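Local coordinates for protein LpxE (Aquifex aeolicus, PDB 6EBU) that probably removes the 1-phosphate group of lipid A, as a membrane-embedded, all-helical hydrolase of the PAP2 superfamily, at residues A[133-136]-A[137-141]; A[158-161]-A[162-166]; A[73-76]-A[77-81]. The protein carries 1 engineered substitution. All blocks are in the same frame, centred on the assembly; numbering follows the deposited sequence.

Contact 1: A[133-136]-A[137-141]. With BOG (octyl beta-D-glucopyranoside), chain D.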
loop_
_atom_site.group_PDB
_atom_site.type_symbol
_atom_site.label_atom_id
_atom_site.label_comp_id
_atom_site.label_asym_id
_atom_site.label_seq_id
_atom_site.Cartn_x
_atom_site.Cartn_y
_atom_site.Cartn_z
ATOM N N PHE A 133 -4.201 -9.918 -5.315
ATOM C CA PHE A 133 -4.850 -8.617 -5.386
ATOM C C PHE A 133 -5.843 -8.390 -4.255
ATOM O O PHE A 133 -6.143 -7.233 -3.943
ATOM C CB PHE A 133 -5.524 -8.441 -6.746
ATOM C CG PHE A 133 -4.590 -7.929 -7.802
ATOM C CD1 PHE A 133 -4.300 -6.577 -7.888
ATOM C CD2 PHE A 133 -3.972 -8.800 -8.680
ATOM C CE1 PHE A 133 -3.427 -6.100 -8.845
ATOM C CE2 PHE A 133 -3.097 -8.330 -9.640
ATOM C CZ PHE A 133 -2.823 -6.978 -9.722
ATOM N N LEU A 134 -6.346 -9.454 -3.625
ATOM C CA LEU A 134 -7.056 -9.272 -2.363
ATOM C C LEU A 134 -6.095 -8.844 -1.262
ATOM O O LEU A 134 -6.434 -8.002 -0.421
ATOM C CB LEU A 134 -7.782 -10.555 -1.962
ATOM C CG LEU A 134 -8.562 -10.432 -0.650
ATOM C CD1 LEU A 134 -9.822 -9.598 -0.850
ATOM C CD2 LEU A 134 -8.894 -11.798 -0.069
ATOM N N TYR A 135 -4.890 -9.417 -1.253
ATOM C CA TYR A 135 -3.876 -9.001 -0.290
ATOM C C TYR A 135 -3.531 -7.527 -0.472
ATOM O O TYR A 135 -3.480 -6.764 0.499
ATOM C CB TYR A 135 -2.634 -9.882 -0.437
ATOM C CG TYR A 135 -1.328 -9.170 -0.178
ATOM C CD1 TYR A 135 -0.889 -8.936 1.115
ATOM C CD2 TYR A 135 -0.531 -8.735 -1.231
ATOM C CE1 TYR A 135 0.306 -8.284 1.358
ATOM C CE2 TYR A 135 0.663 -8.083 -1.000
ATOM C CZ TYR A 135 1.077 -7.860 0.297
ATOM O OH TYR A 135 2.267 -7.208 0.531
ATOM N N ALA A 136 -3.313 -7.105 -1.721
ATOM C CA ALA A 136 -3.016 -5.701 -1.989
ATOM C C ALA A 136 -4.170 -4.800 -1.573
ATOM O O ALA A 136 -3.952 -3.715 -1.022
ATOM C CB ALA A 136 -2.694 -5.505 -3.471
ATOM N N PHE A 137 -5.409 -5.229 -1.829
ATOM C CA PHE A 137 -6.561 -4.424 -1.437
ATOM C C PHE A 137 -6.646 -4.286 0.076
ATOM O O PHE A 137 -6.922 -3.197 0.593
ATOM C CB PHE A 137 -7.847 -5.039 -1.993
ATOM C CG PHE A 137 -9.094 -4.551 -1.309
ATOM C CD1 PHE A 137 -9.677 -3.350 -1.678
ATOM C CD2 PHE A 137 -9.679 -5.289 -0.291
ATOM C CE1 PHE A 137 -10.822 -2.892 -1.047
ATOM C CE2 PHE A 137 -10.821 -4.838 0.344
ATOM C CZ PHE A 137 -11.394 -3.638 -0.034
ATOM N N LEU A 138 -6.414 -5.382 0.803
ATOM C CA LEU A 138 -6.511 -5.339 2.259
ATOM C C LEU A 138 -5.436 -4.450 2.870
ATOM O O LEU A 138 -5.686 -3.798 3.889
ATOM C CB LEU A 138 -6.424 -6.754 2.834
ATOM C CG LEU A 138 -7.669 -7.626 2.645
ATOM C CD1 LEU A 138 -7.437 -9.027 3.187
ATOM C CD2 LEU A 138 -8.883 -6.985 3.305
ATOM N N ILE A 139 -4.242 -4.411 2.274
ATOM C CA ILE A 139 -3.214 -3.485 2.742
ATOM C C ILE A 139 -3.688 -2.048 2.573
ATOM O O ILE A 139 -3.614 -1.237 3.504
ATOM C CB ILE A 139 -1.885 -3.730 2.005
ATOM C CG1 ILE A 139 -1.277 -5.067 2.429
ATOM C CG2 ILE A 139 -0.908 -2.599 2.286
ATOM C CD1 ILE A 139 -0.948 -5.136 3.899
ATOM N N GLY A 140 -4.193 -1.716 1.383
ATOM C CA GLY A 140 -4.731 -0.383 1.165
ATOM C C GLY A 140 -5.860 -0.051 2.122
ATOM O O GLY A 140 -5.912 1.050 2.677
ATOM N N TYR A 141 -6.773 -1.002 2.337
ATOM C CA TYR A 141 -7.840 -0.788 3.308
ATOM C C TYR A 141 -7.282 -0.683 4.722
ATOM O O TYR A 141 -7.791 0.090 5.543
ATOM C CB TYR A 141 -8.871 -1.917 3.217
ATOM C CG TYR A 141 -10.181 -1.617 3.916
ATOM C CD1 TYR A 141 -10.290 -1.699 5.300
ATOM C CD2 TYR A 141 -11.311 -1.254 3.193
ATOM C CE1 TYR A 141 -11.479 -1.424 5.942
ATOM C CE2 TYR A 141 -12.509 -0.978 3.828
ATOM C CZ TYR A 141 -12.587 -1.067 5.204
ATOM O OH TYR A 141 -13.773 -0.796 5.847
HETATM O O1 BOG D . -6.934 1.545 -7.995
HETATM C "C1'" BOG D . -7.353 0.558 -7.053
HETATM C "C2'" BOG D . -7.208 1.120 -5.621
HETATM C "C3'" BOG D . -7.460 -0.012 -4.574
HETATM C "C4'" BOG D . -7.185 0.544 -3.150
HETATM C "C5'" BOG D . -7.970 -0.279 -2.108
HETATM C "C6'" BOG D . -8.306 0.610 -0.894
HETATM C "C7'" BOG D . -9.808 0.550 -0.622
HETATM C "C8'" BOG D . -10.104 1.136 0.759
#
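Tyr135 and Ile139, one turn apart on helix 126-145, run side by side in the same direction, and CE1 of the Tyr135 ring meets CG1 of Ile139 obliquely at 3.7 Å. Because Ile139 CG1 lies anti to its own carbonyl carbon (chi1 -69°), the branch folds back over the preceding turn, 3.4 Å from Tyr135 O. Phe37 of helix 28-37 touches both side chains, and Tyr135 OH is hydrogen-bonded to Leu40 O. Leu134, next along the helix, presents its isobutyl bump: its CG lies 4.2 Å from Leu138 CD1, and its CD1 lies 4.3 Å from Phe137 CD2. The Phe137 ring reaches the other way too, obliquely against the octyl tail of a bound detergent, with CD1 3.5 Å from C5' of that octyl glucoside. Gly140 supplies the hollow beside it; a CB there would be crowded by C6' of the octyl tail, whose terminal C8' reaches Tyr141 CD2 at 3.6 Å. With Phe137 cut back to an alanine, the detergent tail and Leu134 CD1 would probably both lose the ring they rest against. Beneath these bumps run backbone bonds such as Gly140 N to Ala136 O (3.1 Å). With the main chain paired within the helix and Leu134, Phe137 and Leu138 carbon-only at their ends, this flank is mostly apolar, consistent with the bound alkyl tail.

Contact 2: A[158-161]-A[162-166]; sequences ALIG and IICGI
Ile162 N donates to Ala158 O at 2.9 Å and Cys164 N to Ile160 O at the same length, two of the four i to i+4 bonds that join 158-161 to 162-166 in one alpha-helix, within a predicted transmembrane segment. The bond from Cys164 is nearly straight at the hydrogen (169°) and runs almost along the C=O axis of Ile160. Gly165 N to Gly161 O, at 3.0 Å, is more bent (152°). These two glycines stand four residues apart, the spacing of a GxxxG sequence pattern, and both are buried. Next come the beta-branched side chains, which fold back over the carbonyls of the previous turn. Ile162 puts CG1 3.2 Å from Ala158 O, and Ile163 does the same over Leu159 O. In Ile163 this follows from CG1 standing anti to the carbonyl carbon and beside the backbone N (chi1 -69°), which aims the branch back along the helix. Ile163 CD1 then runs alongside Leu159 and meets Leu159 CG at 4.2 Å, the two side chains pointing the same way on an exposed flank, consistent with a lipid-facing side of the predicted transmembrane helix. Elsewhere Ala158 and Ile162 touch Phe114 of helix 108-121, and Ala158 also a bound octyl glucoside; Ile160 and Cys164 face helix 61-82, Cys164 touching Leu70. On that last face the thiol is tucked against the preceding turn instead of extending outward, and Cys164 SG lies 3.9 Å from the CG2 methyl of Ile160.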
loop_
_atom_site.group_PDB
_atom_site.type_symbol
_atom_site.label_atom_id
_atom_site.label_comp_id
_atom_site.label_asym_id
_atom_site.label_seq_id
_atom_site.Cartn_x
_atom_site.Cartn_y
_atom_site.Cartn_z
ATOM N N ALA A 158 -1.691 2.531 -4.861
ATOM C CA ALA A 158 -2.049 1.381 -5.687
ATOM C C ALA A 158 -1.739 1.643 -7.154
ATOM O O ALA A 158 -1.227 0.764 -7.857
ATOM C CB ALA A 158 -3.527 1.041 -5.505
ATOM N N LEU A 159 -2.038 2.854 -7.631
ATOM C CA LEU A 159 -1.746 3.204 -9.017
ATOM C C LEU A 159 -0.253 3.100 -9.304
ATOM O O LEU A 159 0.156 2.537 -10.326
ATOM C CB LEU A 159 -2.255 4.617 -9.308
ATOM C CG LEU A 159 -2.672 4.924 -10.745
ATOM C CD1 LEU A 159 -4.097 4.453 -10.990
ATOM C CD2 LEU A 159 -2.531 6.412 -11.031
ATOM N N ILE A 160 0.576 3.633 -8.404
ATOM C CA ILE A 160 2.025 3.559 -8.580
ATOM C C ILE A 160 2.483 2.107 -8.632
ATOM O O ILE A 160 3.280 1.717 -9.492
ATOM C CB ILE A 160 2.741 4.335 -7.459
ATOM C CG1 ILE A 160 2.419 5.828 -7.552
ATOM C CG2 ILE A 160 4.244 4.100 -7.517
ATOM C CD1 ILE A 160 2.899 6.622 -6.362
ATOM N N GLY A 161 1.973 1.282 -7.716
ATOM C CA GLY A 161 2.384 -0.113 -7.681
ATOM C C GLY A 161 2.023 -0.870 -8.944
ATOM O O GLY A 161 2.837 -1.627 -9.480
ATOM N N ILE A 162 0.799 -0.680 -9.437
ATOM C CA ILE A 162 0.379 -1.369 -10.656
ATOM C C ILE A 162 1.216 -0.914 -11.845
ATOM O O ILE A 162 1.681 -1.733 -12.646
ATOM C CB ILE A 162 -1.124 -1.147 -10.901
ATOM C CG1 ILE A 162 -1.937 -1.715 -9.735
ATOM C CG2 ILE A 162 -1.545 -1.792 -12.212
ATOM C CD1 ILE A 162 -3.390 -1.282 -9.731
ATOM N N ILE A 163 1.437 0.397 -11.969
ATOM C CA ILE A 163 2.184 0.925 -13.108
ATOM C C ILE A 163 3.627 0.437 -13.077
ATOM O O ILE A 163 4.153 -0.055 -14.083
ATOM C CB ILE A 163 2.103 2.461 -13.130
ATOM C CG1 ILE A 163 0.678 2.907 -13.460
ATOM C CG2 ILE A 163 3.088 3.041 -14.136
ATOM C CD1 ILE A 163 0.487 4.408 -13.446
ATOM N N CYS A 164 4.287 0.553 -11.922
ATOM C CA CYS A 164 5.683 0.136 -11.826
ATOM C C CYS A 164 5.840 -1.365 -12.031
ATOM O O CYS A 164 6.861 -1.814 -12.566
ATOM C CB CYS A 164 6.262 0.554 -10.478
ATOM S SG CYS A 164 6.401 2.339 -10.279
ATOM N N GLY A 165 4.850 -2.154 -11.615
ATOM C CA GLY A 165 4.901 -3.580 -11.884
ATOM C C GLY A 165 4.765 -3.894 -13.362
ATOM O O GLY A 165 5.497 -4.730 -13.899
ATOM N N ILE A 166 3.831 -3.223 -14.039
ATOM C CA ILE A 166 3.646 -3.441 -15.472
ATOM C C ILE A 166 4.876 -2.980 -16.244
ATOM O O ILE A 166 5.356 -3.674 -17.148
ATOM C CB ILE A 166 2.370 -2.728 -15.956
ATOM C CG1 ILE A 166 1.131 -3.386 -15.347
ATOM C CG2 ILE A 166 2.291 -2.739 -17.474
ATOM C CD1 ILE A 166 -0.150 -2.623 -15.596
#

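Contact 3: A[73-76]-A[77-81]. With BOG (octyl beta-D-glucopyranoside), chain E; SO4 (sulfate ion), chain B.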
loop_
_atom_site.group_PDB
_atom_site.type_symbol
_atom_site.label_atom_id
_atom_site.label_comp_id
_atom_site.label_asym_id
_atom_site.label_seq_id
_atom_site.Cartn_x
_atom_site.Cartn_y
_atom_site.Cartn_z
ATOM N N VAL A 73 11.450 4.576 -5.199
ATOM C CA VAL A 73 11.973 5.889 -5.565
ATOM C C VAL A 73 10.829 6.870 -5.787
ATOM O O VAL A 73 10.838 7.995 -5.274
ATOM C CB VAL A 73 12.874 5.775 -6.808
ATOM C CG1 VAL A 73 13.101 7.141 -7.430
ATOM C CG2 VAL A 73 14.199 5.122 -6.443
ATOM N N LEU A 74 9.815 6.445 -6.544
ATOM C CA LEU A 74 8.688 7.322 -6.836
ATOM C C LEU A 74 7.901 7.671 -5.577
ATOM O O LEU A 74 7.402 8.795 -5.455
ATOM C CB LEU A 74 7.782 6.663 -7.876
ATOM C CG LEU A 74 6.559 7.440 -8.361
ATOM C CD1 LEU A 74 6.929 8.874 -8.701
ATOM C CD2 LEU A 74 5.936 6.743 -9.561
ATOM N N VAL A 75 7.792 6.740 -4.629
ATOM C CA VAL A 75 6.984 6.986 -3.437
ATOM C C VAL A 75 7.696 7.950 -2.492
ATOM O O VAL A 75 7.087 8.889 -1.965
ATOM C CB VAL A 75 6.633 5.658 -2.742
ATOM C CG1 VAL A 75 6.246 5.896 -1.290
ATOM C CG2 VAL A 75 5.505 4.960 -3.485
ATOM N N ILE A 76 8.994 7.735 -2.256
ATOM C CA ILE A 76 9.718 8.623 -1.351
ATOM C C ILE A 76 9.868 10.011 -1.963
ATOM O O ILE A 76 9.918 11.013 -1.239
ATOM C CB ILE A 76 11.085 8.025 -0.965
ATOM C CG1 ILE A 76 11.970 7.843 -2.201
ATOM C CG2 ILE A 76 10.905 6.700 -0.231
ATOM C CD1 ILE A 76 13.296 7.165 -1.914
ATOM N N SER A 77 9.925 10.100 -3.295
ATOM C CA SER A 77 10.006 11.402 -3.952
ATOM C C SER A 77 8.735 12.208 -3.717
ATOM O O SER A 77 8.790 13.380 -3.325
ATOM C CB SER A 77 10.256 11.220 -5.450
ATOM O OG SER A 77 11.529 10.646 -5.695
ATOM N N LEU A 78 7.577 11.593 -3.958
ATOM C CA LEU A 78 6.315 12.283 -3.717
ATOM C C LEU A 78 6.114 12.561 -2.233
ATOM O O LEU A 78 5.553 13.599 -1.862
ATOM C CB LEU A 78 5.156 11.461 -4.278
ATOM C CG LEU A 78 5.233 11.164 -5.775
ATOM C CD1 LEU A 78 4.350 9.982 -6.130
ATOM C CD2 LEU A 78 4.845 12.390 -6.588
ATOM N N LYS A 79 6.574 11.651 -1.369
ATOM C CA LYS A 79 6.450 11.867 0.069
ATOM C C LYS A 79 7.240 13.091 0.513
ATOM O O LYS A 79 6.797 13.845 1.387
ATOM C CB LYS A 79 6.924 10.629 0.832
ATOM C CG LYS A 79 5.860 9.568 1.048
ATOM C CD LYS A 79 6.454 8.358 1.752
ATOM C CE LYS A 79 5.399 7.312 2.068
ATOM N NZ LYS A 79 4.473 7.748 3.149
ATOM N N THR A 80 8.415 13.306 -0.081
ATOM C CA THR A 80 9.259 14.423 0.325
ATOM C C THR A 80 8.781 15.737 -0.284
ATOM O O THR A 80 8.758 16.767 0.400
ATOM C CB THR A 80 10.712 14.146 -0.064
ATOM O OG1 THR A 80 11.108 12.868 0.452
ATOM C CG2 THR A 80 11.629 15.216 0.504
ATOM N N PHE A 81 8.385 15.721 -1.557
ATOM C CA PHE A 81 7.960 16.953 -2.215
ATOM C C PHE A 81 6.640 17.461 -1.644
ATOM O O PHE A 81 6.505 18.650 -1.333
ATOM C CB PHE A 81 7.844 16.730 -3.723
HETATM O O1 BOG E . 7.124 7.586 5.153
HETATM C "C1'" BOG E . 7.336 7.457 6.556
HETATM C "C2'" BOG E . 6.333 8.363 7.301
HETATM C "C3'" BOG E . 6.934 8.777 8.680
HETATM C "C4'" BOG E . 5.884 9.602 9.472
HETATM C "C5'" BOG E . 6.527 10.128 10.770
HETATM C "C6'" BOG E . 5.428 10.690 11.693
HETATM C "C7'" BOG E . 6.066 11.241 12.964
HETATM C "C8'" BOG E . 5.562 10.453 14.175
HETATM S S SO4 B . 3.468 4.358 4.478
HETATM O O1 SO4 B . 2.272 3.519 4.466
HETATM O O2 SO4 B . 3.653 4.926 5.809
HETATM O O3 SO4 B . 3.300 5.434 3.505
HETATM O O4 SO4 B . 4.634 3.554 4.124
#
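Leu74 and Leu78 cross obliquely on helix 61-82, their CD1 methyls 3.8 Å apart, while on another face Val75 and Lys79 lie side by side and point the same way. Lys79 and Arg86 fit the lysine and arginine of the KxxxxxxRP signature of PAP2 phosphatases. Val75 CG1 packs against the aliphatic shaft of Lys79, 3.7 Å from CE, so the carbon part of the lysine rests on a methyl before its nitrogen meets polar partners. Two exposed hydroxyls turn back to the helix itself: Ser77 OG gives a hydrogen bond to Val73 O at 2.8 Å, and Thr80 OG1 one to Ile76 O at 2.8 Å. Each of these carbonyls also takes its usual backbone N-H, from the opposite face of the carbonyl plane, so two donors grip one oxygen. Both Leu74 and Leu78 rest on Ile160 of helix 151-170. Lys79 extends straight as far as CE and bends only at chi4 (-71°), bringing NZ to the bound sulfate, which probably marks the phosphate site. NZ is also hydrogen-bonded to Arg103 O; it meets sulfate O3 at 2.6 Å and, weakly, O1 of an octyl glucoside at 3.3 Å.

Overall arrangement
The three contacts belong to three helices of one PAP2 bundle. Contacts 2 and 3 meet directly through Ile160, whose CD1 lies 3.7 Å from Leu78 CD1 and whose CG2 lies 3.7 Å from Leu74 CD2; their centres are about 15 Å apart. Contact 1 stands about 14 Å from contact 2 between centres, with nearest atoms about 5 Å apart and no touch, although their helices are consecutive in the chain. It is about 21 Å, centre to centre, from contact 3. Contact 3 alone reaches the sulfate, through Lys79. The helix of contact 1 contributes Arg143 to that ion, and His149, just before the helix of contact 2, also binds it, consistent with a shared phosphate pocket.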